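Local coordinates for uncharacterized protein (Streptococcus mutans, PDB 3L9A) that is the C-terminal domain, of unknown function, of a phage-associated CHAP (peptidase C51) family protein that may cleave bacterial cell-wall peptides, at residues A[8-13]-A[33-38]; A[37-42]-A[77-82]. All coordinates share one frame; numbering follows the deposited sequence.

Contact 1 of 2, residues A[8-13]-A[33-38]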
loop_
_atom_site.group_PDB
_atom_site.type_symbol
_atom_site.label_atom_id
_atom_site.label_comp_id
_atom_site.label_asym_id
_atom_site.label_seq_id
_atom_site.Cartn_x
_atom_site.Cartn_y
_atom_site.Cartn_z
HETATM N N MSE A 8 -2.620 4.975 -2.979
HETATM C CA MSE A 8 -2.324 5.129 -4.429
HETATM C C MSE A 8 -1.021 4.427 -4.806
HETATM O O MSE A 8 -0.026 4.543 -4.088
HETATM C CB MSE A 8 -2.270 6.615 -4.801
HETATM C CG MSE A 8 -1.733 6.924 -6.199
HETATM SE SE MSE A 8 -2.785 6.101 -7.627
HETATM C CE MSE A 8 -1.469 6.255 -9.037
ATOM N N ARG A 9 -1.054 3.685 -5.918
ATOM C CA ARG A 9 0.145 3.119 -6.549
ATOM C C ARG A 9 1.227 4.170 -6.797
ATOM O O ARG A 9 0.955 5.362 -6.786
ATOM C CB ARG A 9 -0.240 2.433 -7.880
ATOM C CG ARG A 9 -0.823 3.326 -8.947
ATOM C CD ARG A 9 -1.551 2.543 -10.051
ATOM N NE ARG A 9 -2.969 2.310 -9.764
ATOM C CZ ARG A 9 -3.530 1.107 -9.627
ATOM N NH1 ARG A 9 -2.801 0.003 -9.753
ATOM N NH2 ARG A 9 -4.832 1.001 -9.369
ATOM N N ASP A 10 2.455 3.717 -7.011
ATOM C CA ASP A 10 3.522 4.625 -7.398
ATOM C C ASP A 10 3.265 5.148 -8.819
ATOM O O ASP A 10 2.606 4.487 -9.624
ATOM C CB ASP A 10 4.861 3.892 -7.371
ATOM C CG ASP A 10 5.249 3.381 -5.992
ATOM O OD1 ASP A 10 4.720 3.870 -4.964
ATOM O OD2 ASP A 10 6.120 2.484 -5.946
ATOM N N PHE A 11 3.798 6.323 -9.130
ATOM C CA PHE A 11 3.667 6.883 -10.475
ATOM C C PHE A 11 4.842 7.790 -10.774
ATOM O O PHE A 11 5.552 8.221 -9.860
ATOM C CB PHE A 11 2.330 7.619 -10.669
ATOM C CG PHE A 11 2.081 8.764 -9.701
ATOM C CD1 PHE A 11 2.455 10.063 -10.020
ATOM C CD2 PHE A 11 1.410 8.551 -8.504
ATOM C CE1 PHE A 11 2.173 11.129 -9.160
ATOM C CE2 PHE A 11 1.144 9.616 -7.626
ATOM C CZ PHE A 11 1.518 10.899 -7.967
ATOM N N PHE A 12 5.047 8.077 -12.057
ATOM C CA PHE A 12 6.049 9.052 -12.470
ATOM C C PHE A 12 5.399 10.370 -12.879
ATOM O O PHE A 12 4.295 10.391 -13.446
ATOM C CB PHE A 12 6.791 8.571 -13.720
ATOM C CG PHE A 12 7.790 7.461 -13.506
ATOM C CD1 PHE A 12 8.845 7.587 -12.599
ATOM C CD2 PHE A 12 7.726 6.320 -14.299
ATOM C CE1 PHE A 12 9.798 6.564 -12.472
ATOM C CE2 PHE A 12 8.672 5.306 -14.176
ATOM C CZ PHE A 12 9.705 5.430 -13.266
ATOM N N VAL A 13 6.121 11.460 -12.636
ATOM C CA VAL A 13 5.854 12.732 -13.304
ATOM C C VAL A 13 7.171 13.219 -13.901
ATOM O O VAL A 13 8.244 12.746 -13.518
ATOM C CB VAL A 13 5.235 13.816 -12.366
ATOM C CG1 VAL A 13 3.909 13.343 -11.788
ATOM C CG2 VAL A 13 6.189 14.221 -11.264
ATOM N N HIS A 33 10.009 9.888 -9.375
ATOM C CA HIS A 33 9.273 8.722 -8.917
ATOM C C HIS A 33 8.500 9.121 -7.673
ATOM O O HIS A 33 9.096 9.575 -6.690
ATOM C CB HIS A 33 10.224 7.581 -8.575
ATOM C CG HIS A 33 9.519 6.330 -8.159
ATOM N ND1 HIS A 33 9.390 5.946 -6.840
ATOM C CD2 HIS A 33 8.866 5.393 -8.891
ATOM C CE1 HIS A 33 8.713 4.807 -6.785
ATOM N NE2 HIS A 33 8.395 4.443 -8.015
ATOM N N VAL A 34 7.179 8.958 -7.719
ATOM C CA VAL A 34 6.319 9.374 -6.618
ATOM C C VAL A 34 5.701 8.144 -5.975
ATOM O O VAL A 34 5.031 7.356 -6.646
ATOM C CB VAL A 34 5.190 10.330 -7.090
ATOM C CG1 VAL A 34 4.392 10.857 -5.903
ATOM C CG2 VAL A 34 5.758 11.499 -7.912
ATOM N N SER A 35 5.922 7.995 -4.667
ATOM C CA SER A 35 5.359 6.885 -3.920
ATOM C C SER A 35 4.463 7.393 -2.798
ATOM O O SER A 35 4.948 7.732 -1.722
ATOM C CB SER A 35 6.460 5.992 -3.347
ATOM O OG SER A 35 5.868 4.962 -2.567
ATOM N N PRO A 36 3.152 7.491 -3.055
ATOM C CA PRO A 36 2.259 7.879 -1.960
ATOM C C PRO A 36 2.362 6.973 -0.733
ATOM O O PRO A 36 2.316 7.467 0.396
ATOM C CB PRO A 36 0.872 7.813 -2.611
ATOM C CG PRO A 36 1.169 8.159 -4.061
ATOM C CD PRO A 36 2.430 7.370 -4.333
ATOM N N THR A 37 2.512 5.665 -0.923
ATOM C CA THR A 37 2.555 4.784 0.231
ATOM C C THR A 37 3.756 5.092 1.126
ATOM O O THR A 37 3.638 5.099 2.364
ATOM C CB THR A 37 2.471 3.288 -0.144
ATOM O OG1 THR A 37 3.450 2.951 -1.143
ATOM C CG2 THR A 37 1.067 2.950 -0.640
ATOM N N GLN A 38 4.896 5.413 0.520
ATOM C CA GLN A 38 6.086 5.771 1.292
ATOM C C GLN A 38 6.192 7.271 1.579
ATOM O O GLN A 38 7.171 7.719 2.177
ATOM C CB GLN A 38 7.335 5.281 0.566
ATOM C CG GLN A 38 7.363 3.762 0.381
ATOM C CD GLN A 38 8.749 3.236 0.047
ATOM O OE1 GLN A 38 9.627 3.987 -0.389
ATOM N NE2 GLN A 38 8.959 1.948 0.261
HETATM O O HOH W 1 2.545 4.129 -3.429
HETATM O O HOH W 2 7.464 1.816 -8.204
#
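Phe11 pairs with Val34 and Phe12 with His33 in an antiparallel strand contact at the heart of the mixed sheet, where strands 11-15 and 31-35 run side by side. Phe11 N donates to Val34 O at 3.0 Å, and Val34 N returns a bond to Phe11 O at 2.8 Å, making a hydrogen-bonded pair. With CG set between its own N and carbonyl carbon (chi1 58°), the Phe11 ring takes Val34 CB against one face, 3.8 Å from the ring centroid, in a CH-pi contact. Branching also brings Val34 CG1 to 3.5 Å from Phe11 CZ, on the side covered by helix 68-78. Phe12 and His33 occupy the other face, beneath helix 46-55; there the imidazole edge is turned toward the phenyl face in an offset edge-to-face pair with planes at 72°. At the strand's end, Ser35 forms an ST motif, its OG accepting from Gln38 N while donating to Asp10 OD1 at 2.9 Å, from above the carboxylate plane. The buried Asp10 suits a place rich in donors: water 1 ties OD1 to Met8 O and Thr37 N, while water 2 joins OD2 to His33 NE2. Met8 N of the second subunit also binds OD2. Pro36 CG packs on CG of selenomethionine Met8 at 3.8 Å, while Pro36 CD, in place of an N-H, faces Arg9 O at 3.5 Å, which finds no hydrogen-bond partner.

Contact 2 of 2, residues A[37-42]-A[77-82]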
loop_
_atom_site.group_PDB
_atom_site.type_symbol
_atom_site.label_atom_id
_atom_site.label_comp_id
_atom_site.label_asym_id
_atom_site.label_seq_id
_atom_site.Cartn_x
_atom_site.Cartn_y
_atom_site.Cartn_z
ATOM N N THR A 37 2.512 5.665 -0.923
ATOM C CA THR A 37 2.555 4.784 0.231
ATOM C C THR A 37 3.756 5.092 1.126
ATOM O O THR A 37 3.638 5.099 2.364
ATOM C CB THR A 37 2.471 3.288 -0.144
ATOM O OG1 THR A 37 3.450 2.951 -1.143
ATOM C CG2 THR A 37 1.067 2.950 -0.640
ATOM N N GLN A 38 4.896 5.413 0.520
ATOM C CA GLN A 38 6.086 5.771 1.292
ATOM C C GLN A 38 6.192 7.271 1.579
ATOM O O GLN A 38 7.171 7.719 2.177
ATOM C CB GLN A 38 7.335 5.281 0.566
ATOM C CG GLN A 38 7.363 3.762 0.381
ATOM C CD GLN A 38 8.749 3.236 0.047
ATOM O OE1 GLN A 38 9.627 3.987 -0.389
ATOM N NE2 GLN A 38 8.959 1.948 0.261
ATOM N N LYS A 39 5.190 8.041 1.161
ATOM C CA LYS A 39 5.229 9.510 1.291
ATOM C C LYS A 39 6.571 10.092 0.816
ATOM O O LYS A 39 7.153 10.968 1.457
ATOM C CB LYS A 39 4.893 9.941 2.726
ATOM C CG LYS A 39 3.449 9.637 3.101
ATOM C CD LYS A 39 3.137 10.054 4.537
ATOM C CE LYS A 39 1.675 9.799 4.886
ATOM N NZ LYS A 39 1.427 10.007 6.346
ATOM N N ARG A 40 7.043 9.607 -0.330
ATOM C CA ARG A 40 8.354 10.005 -0.841
ATOM C C ARG A 40 8.335 10.135 -2.355
ATOM O O ARG A 40 7.837 9.239 -3.051
ATOM C CB ARG A 40 9.426 8.977 -0.442
ATOM C CG ARG A 40 10.829 9.286 -1.006
ATOM C CD ARG A 40 11.861 8.257 -0.576
ATOM N NE ARG A 40 13.171 8.473 -1.198
ATOM C CZ ARG A 40 13.850 7.567 -1.902
ATOM N NH1 ARG A 40 13.357 6.355 -2.120
ATOM N NH2 ARG A 40 15.038 7.888 -2.409
ATOM N N ALA A 41 8.878 11.246 -2.858
ATOM C CA ALA A 41 9.143 11.400 -4.292
ATOM C C ALA A 41 10.595 11.794 -4.452
ATOM O O ALA A 41 11.127 12.556 -3.648
ATOM C CB ALA A 41 8.247 12.463 -4.909
ATOM N N PHE A 42 11.246 11.296 -5.494
ATOM C CA PHE A 42 12.629 11.689 -5.727
ATOM C C PHE A 42 12.972 11.665 -7.204
ATOM O O PHE A 42 12.291 11.035 -8.008
ATOM C CB PHE A 42 13.620 10.866 -4.870
ATOM C CG PHE A 42 13.912 9.477 -5.375
ATOM C CD1 PHE A 42 15.163 9.178 -5.906
ATOM C CD2 PHE A 42 12.980 8.450 -5.236
ATOM C CE1 PHE A 42 15.468 7.890 -6.334
ATOM C CE2 PHE A 42 13.274 7.154 -5.675
ATOM C CZ PHE A 42 14.522 6.871 -6.216
ATOM N N ILE A 77 -2.496 16.104 -1.394
ATOM C CA ILE A 77 -3.326 14.916 -1.432
ATOM C C ILE A 77 -2.609 13.732 -0.809
ATOM O O ILE A 77 -3.229 12.958 -0.082
ATOM C CB ILE A 77 -3.815 14.567 -2.875
ATOM C CG1 ILE A 77 -4.954 15.490 -3.327
ATOM C CG2 ILE A 77 -4.404 13.169 -2.915
ATOM C CD1 ILE A 77 -4.655 16.924 -3.305
ATOM N N TYR A 78 -1.313 13.591 -1.077
ATOM C CA TYR A 78 -0.555 12.406 -0.692
ATOM C C TYR A 78 0.492 12.629 0.387
ATOM O O TYR A 78 1.151 11.672 0.788
ATOM C CB TYR A 78 0.042 11.704 -1.934
ATOM C CG TYR A 78 -1.019 11.306 -2.938
ATOM C CD1 TYR A 78 -1.949 10.305 -2.630
ATOM C CD2 TYR A 78 -1.106 11.922 -4.185
ATOM C CE1 TYR A 78 -2.946 9.940 -3.530
ATOM C CE2 TYR A 78 -2.097 11.558 -5.097
ATOM C CZ TYR A 78 -3.013 10.567 -4.756
ATOM O OH TYR A 78 -3.988 10.224 -5.663
ATOM N N GLN A 79 0.691 13.876 0.808
ATOM C CA GLN A 79 1.565 14.151 1.954
ATOM C C GLN A 79 3.012 13.730 1.663
ATOM O O GLN A 79 3.765 13.369 2.562
ATOM C CB GLN A 79 1.014 13.450 3.207
ATOM C CG GLN A 79 -0.473 13.740 3.441
ATOM C CD GLN A 79 -0.967 13.178 4.747
ATOM O OE1 GLN A 79 -1.047 13.896 5.738
ATOM N NE2 GLN A 79 -1.286 11.882 4.762
ATOM N N VAL A 80 3.395 13.814 0.391
ATOM C CA VAL A 80 4.690 13.332 -0.074
ATOM C C VAL A 80 5.802 14.319 0.264
ATOM O O VAL A 80 5.641 15.527 0.056
ATOM C CB VAL A 80 4.618 13.062 -1.594
ATOM C CG1 VAL A 80 5.990 12.924 -2.207
ATOM C CG2 VAL A 80 3.790 11.825 -1.861
ATOM N N LYS A 81 6.921 13.786 0.760
ATOM C CA LYS A 81 8.154 14.544 0.920
ATOM C C LYS A 81 8.999 14.392 -0.343
ATOM O O LYS A 81 9.394 13.288 -0.711
ATOM C CB LYS A 81 8.940 14.025 2.131
ATOM C CG LYS A 81 10.264 14.769 2.333
ATOM C CD LYS A 81 11.227 13.995 3.223
ATOM C CE LYS A 81 12.665 14.473 3.041
ATOM N NZ LYS A 81 13.644 13.356 3.200
ATOM N N PHE A 82 9.268 15.515 -0.998
ATOM C CA PHE A 82 10.077 15.546 -2.218
ATOM C C PHE A 82 11.568 15.603 -1.910
ATOM O O PHE A 82 12.001 16.301 -0.979
ATOM C CB PHE A 82 9.653 16.732 -3.094
ATOM C CG PHE A 82 8.417 16.458 -3.903
ATOM C CD1 PHE A 82 8.522 16.105 -5.243
ATOM C CD2 PHE A 82 7.154 16.507 -3.323
ATOM C CE1 PHE A 82 7.386 15.821 -5.992
ATOM C CE2 PHE A 82 6.017 16.215 -4.073
ATOM C CZ PHE A 82 6.137 15.871 -5.408
HETATM O O HOH W 3 -1.419 10.085 6.885
#
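Lys39 lies alongside Gln79 where two chain segments converge into parallel pairing: one has just left the bend before strand 40-43, the other has just left helix 68-78. With CG set beside the backbone N (chi1 -67°) and every later bond extended, the lysine runs the same way as the glutamine. Lys39 CB rests 3.6 Å from Gln79 O, and Lys39 CG lies 3.8 Å from Tyr78 O, so the lower methylenes cover carbonyls at the helix end. CD still skirts Gln79 O, whereas Lys39 CE has moved on to Gln79 NE2 at 3.6 Å. At the tip, Lys39 NZ donates to water 3 at 2.9 Å, and the same water accepts from Gln79 NE2; the amide nitrogen also reaches Gln38 OE1 of the third subunit. Both Lys39 and Gln79 have positive phi: in the first this belongs to a G1 beta bulge, in which Lys39 and Arg40 together face Ser35; in the second it marks where the chain departs from helical geometry once the helix has ended. Parallel bridges follow at once. Lys81 N donates to Lys39 O at 2.9 Å, its N-H almost straight (172°) but arriving from above the carbonyl plane, and Ala41 N donates to Lys81 O at 3.0 Å. Ala41 is small enough to let its CB sit over the face of Phe82, 3.8 Å from the ring centroid, while the same CB meets Val80 CG1 at 3.6 Å. This face turns toward helix 68-78. Arg40 and Lys81 project from the other face, where each forms a salt bridge with Glu83. The carboxylate probably offsets their like charges; Lys39 NZ and Gln79 NE2, both donors, cannot bond each other and instead share water 3 as acceptor.

How the contacts relate
Contacts 1 and 2 are consecutive joints of one sheet, their centres about 7 Å apart. Strand 31-35 takes part in the first and strand 40-43 in the second, and the turn between them brings Thr37 and Gln38 into both ranges. Probable hydrogen bonds from Ser35 N to Arg40 O (2.8 Å) and from His33 N to Phe42 O (2.9 Å) stitch the two strands together. A side-chain link is added where Met8 CB meets Tyr78 CE1 at 3.6 Å. Both contacts also touch the third subunit, so the turn region contributes to assembly as well as to the fold. The bound sodium ion lies about 7 Å from the Phe12 side chain in contact 1.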